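Local coordinates for protein beta-glycosidase (Bacteroides caccae, PDB 6T2R) that belongs to glycoside hydrolase family 16 and acts as an endo-acting O-glycanase that initiates mucin breakdown in the human gut, at residues V156-H161 with K206-Y211; D197-H202 with G220-N225. All coordinates share one frame; numbering follows the deposited sequence.

Contact 1 (V156-H161 with K206-Y211)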
loop_
_atom_site.group_PDB
_atom_site.type_symbol
_atom_site.label_atom_id
_atom_site.label_comp_id
_atom_site.label_asym_id
_atom_site.label_seq_id
_atom_site.Cartn_x
_atom_site.Cartn_y
_atom_site.Cartn_z
ATOM N N VAL A 156 -3.717 -9.252 -8.801
ATOM C CA VAL A 156 -2.814 -8.338 -8.055
ATOM C C VAL A 156 -1.769 -9.206 -7.368
ATOM O O VAL A 156 -2.043 -10.395 -7.102
ATOM C CB VAL A 156 -3.550 -7.461 -7.031
ATOM C CG1 VAL A 156 -4.570 -6.547 -7.685
ATOM C CG2 VAL A 156 -4.169 -8.298 -5.923
ATOM N N TYR A 157 -0.634 -8.595 -7.082
ATOM C CA TYR A 157 0.455 -9.159 -6.254
ATOM C C TYR A 157 0.251 -8.655 -4.826
ATOM O O TYR A 157 0.029 -7.439 -4.615
ATOM C CB TYR A 157 1.811 -8.746 -6.818
ATOM C CG TYR A 157 2.106 -9.276 -8.202
ATOM C CD1 TYR A 157 1.463 -8.766 -9.323
ATOM C CD2 TYR A 157 3.056 -10.257 -8.401
ATOM C CE1 TYR A 157 1.730 -9.236 -10.596
ATOM C CE2 TYR A 157 3.346 -10.731 -9.673
ATOM C CZ TYR A 157 2.681 -10.217 -10.770
ATOM O OH TYR A 157 2.952 -10.683 -12.015
ATOM N N GLN A 158 0.386 -9.563 -3.876
ATOM C CA GLN A 158 0.654 -9.212 -2.471
ATOM C C GLN A 158 2.029 -9.806 -2.113
ATOM O O GLN A 158 2.314 -10.962 -2.537
ATOM C CB GLN A 158 -0.529 -9.688 -1.632
ATOM C CG GLN A 158 -1.854 -9.023 -2.040
ATOM C CD GLN A 158 -2.996 -9.423 -1.131
ATOM O OE1 GLN A 158 -3.414 -10.590 -1.137
ATOM N NE2 GLN A 158 -3.481 -8.479 -0.330
ATOM N N THR A 159 2.878 -9.045 -1.407
ATOM C CA THR A 159 4.324 -9.365 -1.255
ATOM C C THR A 159 4.894 -8.763 0.023
ATOM O O THR A 159 4.328 -7.784 0.509
ATOM C CB THR A 159 5.159 -8.811 -2.408
ATOM O OG1 THR A 159 4.419 -8.930 -3.613
ATOM C CG2 THR A 159 6.454 -9.569 -2.577
ATOM N N VAL A 160 5.942 -9.388 0.560
ATOM C CA VAL A 160 6.794 -8.821 1.644
ATOM C C VAL A 160 8.201 -8.751 1.075
ATOM O O VAL A 160 8.551 -9.594 0.239
ATOM C CB VAL A 160 6.766 -9.595 2.987
ATOM C CG1 VAL A 160 5.360 -9.741 3.523
ATOM C CG2 VAL A 160 7.406 -10.977 2.910
ATOM N N HIS A 161 8.959 -7.772 1.529
ATOM C CA HIS A 161 10.422 -7.669 1.296
ATOM C C HIS A 161 11.107 -7.444 2.639
ATOM O O HIS A 161 10.509 -6.730 3.522
ATOM C CB HIS A 161 10.701 -6.514 0.334
ATOM C CG HIS A 161 9.873 -6.617 -0.875
ATOM N ND1 HIS A 161 10.260 -7.379 -1.933
ATOM C CD2 HIS A 161 8.663 -6.104 -1.174
ATOM C CE1 HIS A 161 9.336 -7.297 -2.873
ATOM N NE2 HIS A 161 8.346 -6.548 -2.422
ATOM N N LYS A 206 -11.119 -13.205 0.917
ATOM C CA LYS A 206 -10.439 -14.447 0.507
ATOM C C LYS A 206 -8.957 -14.368 0.912
ATOM O O LYS A 206 -8.293 -13.368 0.630
ATOM C CB LYS A 206 -10.652 -14.626 -0.998
ATOM C CG LYS A 206 -10.057 -15.885 -1.623
ATOM C CD LYS A 206 -10.948 -17.130 -1.631
ATOM C CE LYS A 206 -10.411 -18.279 -0.793
ATOM N NZ LYS A 206 -11.464 -19.274 -0.458
ATOM N N ARG A 207 -8.446 -15.410 1.564
ATOM C CA ARG A 207 -7.019 -15.527 1.934
ATOM C C ARG A 207 -6.224 -15.762 0.651
ATOM O O ARG A 207 -6.544 -16.713 -0.064
ATOM C CB ARG A 207 -6.784 -16.672 2.927
ATOM C CG ARG A 207 -5.304 -17.008 3.117
ATOM C CD ARG A 207 -4.927 -17.803 4.369
ATOM N NE ARG A 207 -5.939 -18.750 4.829
ATOM C CZ ARG A 207 -6.225 -19.904 4.244
ATOM N NH1 ARG A 207 -5.563 -20.278 3.159
ATOM N NH2 ARG A 207 -7.176 -20.675 4.749
ATOM N N ASN A 208 -5.217 -14.930 0.403
ATOM C CA ASN A 208 -4.242 -15.060 -0.704
ATOM C C ASN A 208 -3.140 -15.999 -0.204
ATOM O O ASN A 208 -2.953 -17.056 -0.775
ATOM C CB ASN A 208 -3.686 -13.706 -1.168
ATOM C CG ASN A 208 -2.736 -13.829 -2.348
ATOM O OD1 ASN A 208 -2.437 -14.934 -2.763
ATOM N ND2 ASN A 208 -2.211 -12.725 -2.867
ATOM N N PHE A 209 -2.396 -15.588 0.808
ATOM C CA PHE A 209 -1.267 -16.386 1.313
ATOM C C PHE A 209 -0.886 -15.864 2.680
ATOM O O PHE A 209 -1.390 -14.768 3.060
ATOM C CB PHE A 209 -0.079 -16.373 0.353
ATOM C CG PHE A 209 0.861 -15.205 0.486
ATOM C CD1 PHE A 209 0.522 -13.963 -0.023
ATOM C CD2 PHE A 209 2.133 -15.380 0.999
ATOM C CE1 PHE A 209 1.423 -12.916 0.035
ATOM C CE2 PHE A 209 3.038 -14.324 1.066
ATOM C CZ PHE A 209 2.678 -13.090 0.586
ATOM N N VAL A 210 -0.075 -16.677 3.369
ATOM C CA VAL A 210 0.438 -16.430 4.741
ATOM C C VAL A 210 1.948 -16.226 4.589
ATOM O O VAL A 210 2.570 -17.014 3.909
ATOM C CB VAL A 210 0.088 -17.592 5.704
ATOM C CG1 VAL A 210 0.651 -17.386 7.109
ATOM C CG2 VAL A 210 -1.406 -17.849 5.790
ATOM N N TYR A 211 2.515 -15.180 5.165
ATOM C CA TYR A 211 3.980 -15.092 5.323
ATOM C C TYR A 211 4.299 -15.426 6.770
ATOM O O TYR A 211 3.958 -14.644 7.651
ATOM C CB TYR A 211 4.572 -13.742 4.930
ATOM C CG TYR A 211 6.067 -13.843 4.795
ATOM C CD1 TYR A 211 6.621 -14.469 3.691
ATOM C CD2 TYR A 211 6.911 -13.423 5.807
ATOM C CE1 TYR A 211 7.995 -14.602 3.564
ATOM C CE2 TYR A 211 8.287 -13.565 5.711
ATOM C CZ TYR A 211 8.837 -14.152 4.575
ATOM O OH TYR A 211 10.194 -14.305 4.426
#
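Gln158 and Asn208 run past each other in opposite directions with their amide planes nearly coplanar. Asn208 ND2 donates to Gln158 OE1 at 3.0 Å. The donor lies in the carbonyl plane and uses a lone pair of OE1, and OE1 lies in the amide plane of Asn208. The N-H points only moderately straight at its acceptor, at 153°. ND2 has a second acceptor in Asn178 O. Gln158 NE2 gives hydrogen bonds to Ile146 O and His202 O. With acceptors around both amides, their rotation is well defined.

The axes of 156-161 and 206-211 run roughly parallel, 23° apart, and come within 8.5 Å of each other. The two strands face each other across the interior of the family 16 beta-sandwich.

Further along, Val160 CG2 sits over the centre of one face of the Tyr211 ring. This CH-pi contact puts CG2 3.5 Å from the ring centroid of Tyr211. The Tyr211 ring reaches the valine because its CG is anti to the backbone N (chi1 -166°). Between the two pairs, the end of the Phe209 ring comes close to the backbone of 156-161. Its CE1 comes 3.4 Å from Gln158 O, and Thr159 N lies near the ring plane at the edge.

Contact 2 (D197-H202 with G220-N225)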
loop_
_atom_site.group_PDB
_atom_site.type_symbol
_atom_site.label_atom_id
_atom_site.label_comp_id
_atom_site.label_asym_id
_atom_site.label_seq_id
_atom_site.Cartn_x
_atom_site.Cartn_y
_atom_site.Cartn_z
ATOM N N ASP A 197 3.448 -14.014 14.720
ATOM C CA ASP A 197 4.141 -15.158 14.080
ATOM C C ASP A 197 3.873 -15.201 12.575
ATOM O O ASP A 197 4.273 -16.196 11.958
ATOM C CB ASP A 197 3.660 -16.466 14.678
ATOM C CG ASP A 197 2.292 -16.880 14.144
ATOM O OD1 ASP A 197 1.386 -16.038 14.068
ATOM O OD2 ASP A 197 2.136 -18.048 13.837
ATOM N N SER A 198 3.168 -14.230 11.999
ATOM C CA SER A 198 2.705 -14.342 10.592
ATOM C C SER A 198 1.994 -13.080 10.121
ATOM O O SER A 198 1.353 -12.383 10.946
ATOM C CB SER A 198 1.795 -15.514 10.412
ATOM O OG SER A 198 0.651 -15.341 11.247
ATOM N N LEU A 199 2.053 -12.855 8.811
ATOM C CA LEU A 199 1.185 -11.900 8.098
ATOM C C LEU A 199 0.202 -12.728 7.265
ATOM O O LEU A 199 0.648 -13.727 6.702
ATOM C CB LEU A 199 2.009 -10.969 7.206
ATOM C CG LEU A 199 3.138 -10.171 7.859
ATOM C CD1 LEU A 199 3.717 -9.171 6.844
ATOM C CD2 LEU A 199 2.691 -9.463 9.137
ATOM N N VAL A 200 -1.067 -12.319 7.188
ATOM C CA VAL A 200 -2.096 -12.984 6.329
ATOM C C VAL A 200 -2.698 -11.937 5.389
ATOM O O VAL A 200 -3.245 -10.941 5.905
ATOM C CB VAL A 200 -3.210 -13.642 7.153
ATOM C CG1 VAL A 200 -4.163 -14.391 6.239
ATOM C CG2 VAL A 200 -2.664 -14.547 8.265
ATOM N N PHE A 201 -2.582 -12.182 4.075
ATOM C CA PHE A 201 -3.040 -11.289 2.979
ATOM C C PHE A 201 -4.400 -11.751 2.473
ATOM O O PHE A 201 -4.588 -12.952 2.300
ATOM C CB PHE A 201 -2.018 -11.280 1.850
ATOM C CG PHE A 201 -0.727 -10.587 2.215
ATOM C CD1 PHE A 201 -0.565 -9.213 2.051
ATOM C CD2 PHE A 201 0.330 -11.310 2.726
ATOM C CE1 PHE A 201 0.628 -8.582 2.393
ATOM C CE2 PHE A 201 1.524 -10.683 3.059
ATOM C CZ PHE A 201 1.682 -9.332 2.881
ATOM N N HIS A 202 -5.304 -10.806 2.264
ATOM C CA HIS A 202 -6.684 -11.049 1.800
ATOM C C HIS A 202 -6.957 -10.087 0.659
ATOM O O HIS A 202 -6.427 -8.968 0.682
ATOM C CB HIS A 202 -7.718 -10.851 2.924
ATOM C CG HIS A 202 -7.579 -11.806 4.056
ATOM N ND1 HIS A 202 -6.913 -11.475 5.221
ATOM C CD2 HIS A 202 -7.981 -13.096 4.189
ATOM C CE1 HIS A 202 -6.950 -12.514 6.043
ATOM N NE2 HIS A 202 -7.589 -13.538 5.419
ATOM N N GLY A 220 16.533 -11.006 10.387
ATOM C CA GLY A 220 15.704 -10.127 9.550
ATOM C C GLY A 220 14.588 -10.866 8.824
ATOM O O GLY A 220 14.002 -10.272 7.913
ATOM N N GLN A 221 14.248 -12.093 9.214
ATOM C CA GLN A 221 13.239 -12.863 8.442
ATOM C C GLN A 221 11.831 -12.326 8.753
ATOM O O GLN A 221 10.959 -12.537 7.910
ATOM C CB GLN A 221 13.391 -14.374 8.666
ATOM C CG GLN A 221 12.507 -15.180 7.738
ATOM C CD GLN A 221 11.114 -15.373 8.319
ATOM O OE1 GLN A 221 10.934 -15.359 9.541
ATOM N NE2 GLN A 221 10.124 -15.551 7.450
ATOM N N PHE A 222 11.600 -11.737 9.922
ATOM C CA PHE A 222 10.254 -11.249 10.318
ATOM C C PHE A 222 10.350 -9.959 11.121
ATOM O O PHE A 222 10.122 -9.950 12.315
ATOM C CB PHE A 222 9.438 -12.280 11.073
ATOM C CG PHE A 222 7.940 -12.112 10.928
ATOM C CD1 PHE A 222 7.249 -12.681 9.850
ATOM C CD2 PHE A 222 7.218 -11.392 11.848
ATOM C CE1 PHE A 222 5.872 -12.586 9.735
ATOM C CE2 PHE A 222 5.837 -11.283 11.718
ATOM C CZ PHE A 222 5.167 -11.868 10.668
ATOM N N PRO A 223 10.630 -8.817 10.453
ATOM C CA PRO A 223 10.774 -7.524 11.120
ATOM C C PRO A 223 9.461 -6.721 11.246
ATOM O O PRO A 223 9.464 -5.585 11.749
ATOM C CB PRO A 223 11.736 -6.835 10.136
ATOM C CG PRO A 223 11.277 -7.289 8.763
ATOM C CD PRO A 223 10.856 -8.723 9.002
ATOM N N PHE A 224 8.343 -7.322 10.834
ATOM C CA PHE A 224 7.102 -6.577 10.506
ATOM C C PHE A 224 6.333 -6.108 11.768
ATOM O O PHE A 224 5.534 -5.177 11.615
ATOM C CB PHE A 224 6.234 -7.423 9.581
ATOM C CG PHE A 224 6.975 -8.004 8.397
ATOM C CD1 PHE A 224 7.396 -7.191 7.357
ATOM C CD2 PHE A 224 7.235 -9.372 8.316
ATOM C CE1 PHE A 224 8.050 -7.717 6.252
ATOM C CE2 PHE A 224 7.912 -9.900 7.222
ATOM C CZ PHE A 224 8.328 -9.066 6.200
ATOM N N ASN A 225 6.518 -6.678 12.960
ATOM C CA ASN A 225 5.632 -6.341 14.111
ATOM C C ASN A 225 6.177 -5.086 14.761
ATOM O O ASN A 225 6.585 -5.172 15.883
ATOM C CB ASN A 225 5.412 -7.475 15.111
ATOM C CG ASN A 225 4.498 -8.533 14.532
ATOM O OD1 ASN A 225 4.786 -9.726 14.677
ATOM N ND2 ASN A 225 3.442 -8.120 13.822
#
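Leu199 packs against two phenylalanines with its methyl groups. CD1 lies over one face of the Phe224 ring, 4.0 Å from its centroid and 21° off the ring normal, a CH-pi contact. CD2 meets CZ of Phe222 at 3.8 Å and also touches CB of Phe224. The contact belongs to the beta-sandwich (jelly-roll) fold of family 16. Here a loop without regular structure, 220-225, packs against the start of strand 198-203.

The Phe222 ring also reaches the strand backbone. Its CZ comes to 3.4 Å from Ser198 N, while Leu199 N lies near the ring plane at the edge. The first torsion of Phe222 turns CG away from the backbone N (chi1 -153°), and this carries the ring out from the loop to the strand.

The two phenylalanines also pack on each other. CD2 of Phe224 stands 3.6 Å above the Phe222 ring, over its centre. CD1 of Phe222 lies at the edge of the Phe224 ring. Pro223 CD rests 3.6 Å above the Phe224 face opposite to the one that Leu199 meets. The Phe224 ring is therefore clamped between a proline and a leucine.

A second shell holds these groups. Leu199 also touches Phe194 and Val160, and Phe224 touches Val160 and Tyr211. In the loop, Gln221 OE1 accepts a hydrogen bond from Ile214 N, and Gln221 NE2 donates to Pro212 O. These bonds tie the loop back to the end of strand 206-212 and the chain that follows it.

Asp197 lies at the exposed end of the contact, just before the strand begins. There Ser198 OG donates to Asp197 OD1 at 3.0 Å, meeting it from above the carboxylate plane, 60° out of it.

Overall arrangement
Both contacts are largely buried. Contact 1 lies nearer the centre of the chain, at about 12 Å against 15 Å for contact 2, measured between centres. Contact 1 joins two strands across the sandwich. Contact 2 packs a loop against a strand and reaches the surface at Asp197. The chemistry differs accordingly: contact 1 mixes an amide pair with aromatic packing, while contact 2 has no hydrogen bond between its segments. The two meet through neighbouring strands 198-203 and 206-212. Leu199 O and Tyr211 N, 2.8 Å apart, probably form a hydrogen bond. Phe201 and Phe209 bring nearly parallel rings together.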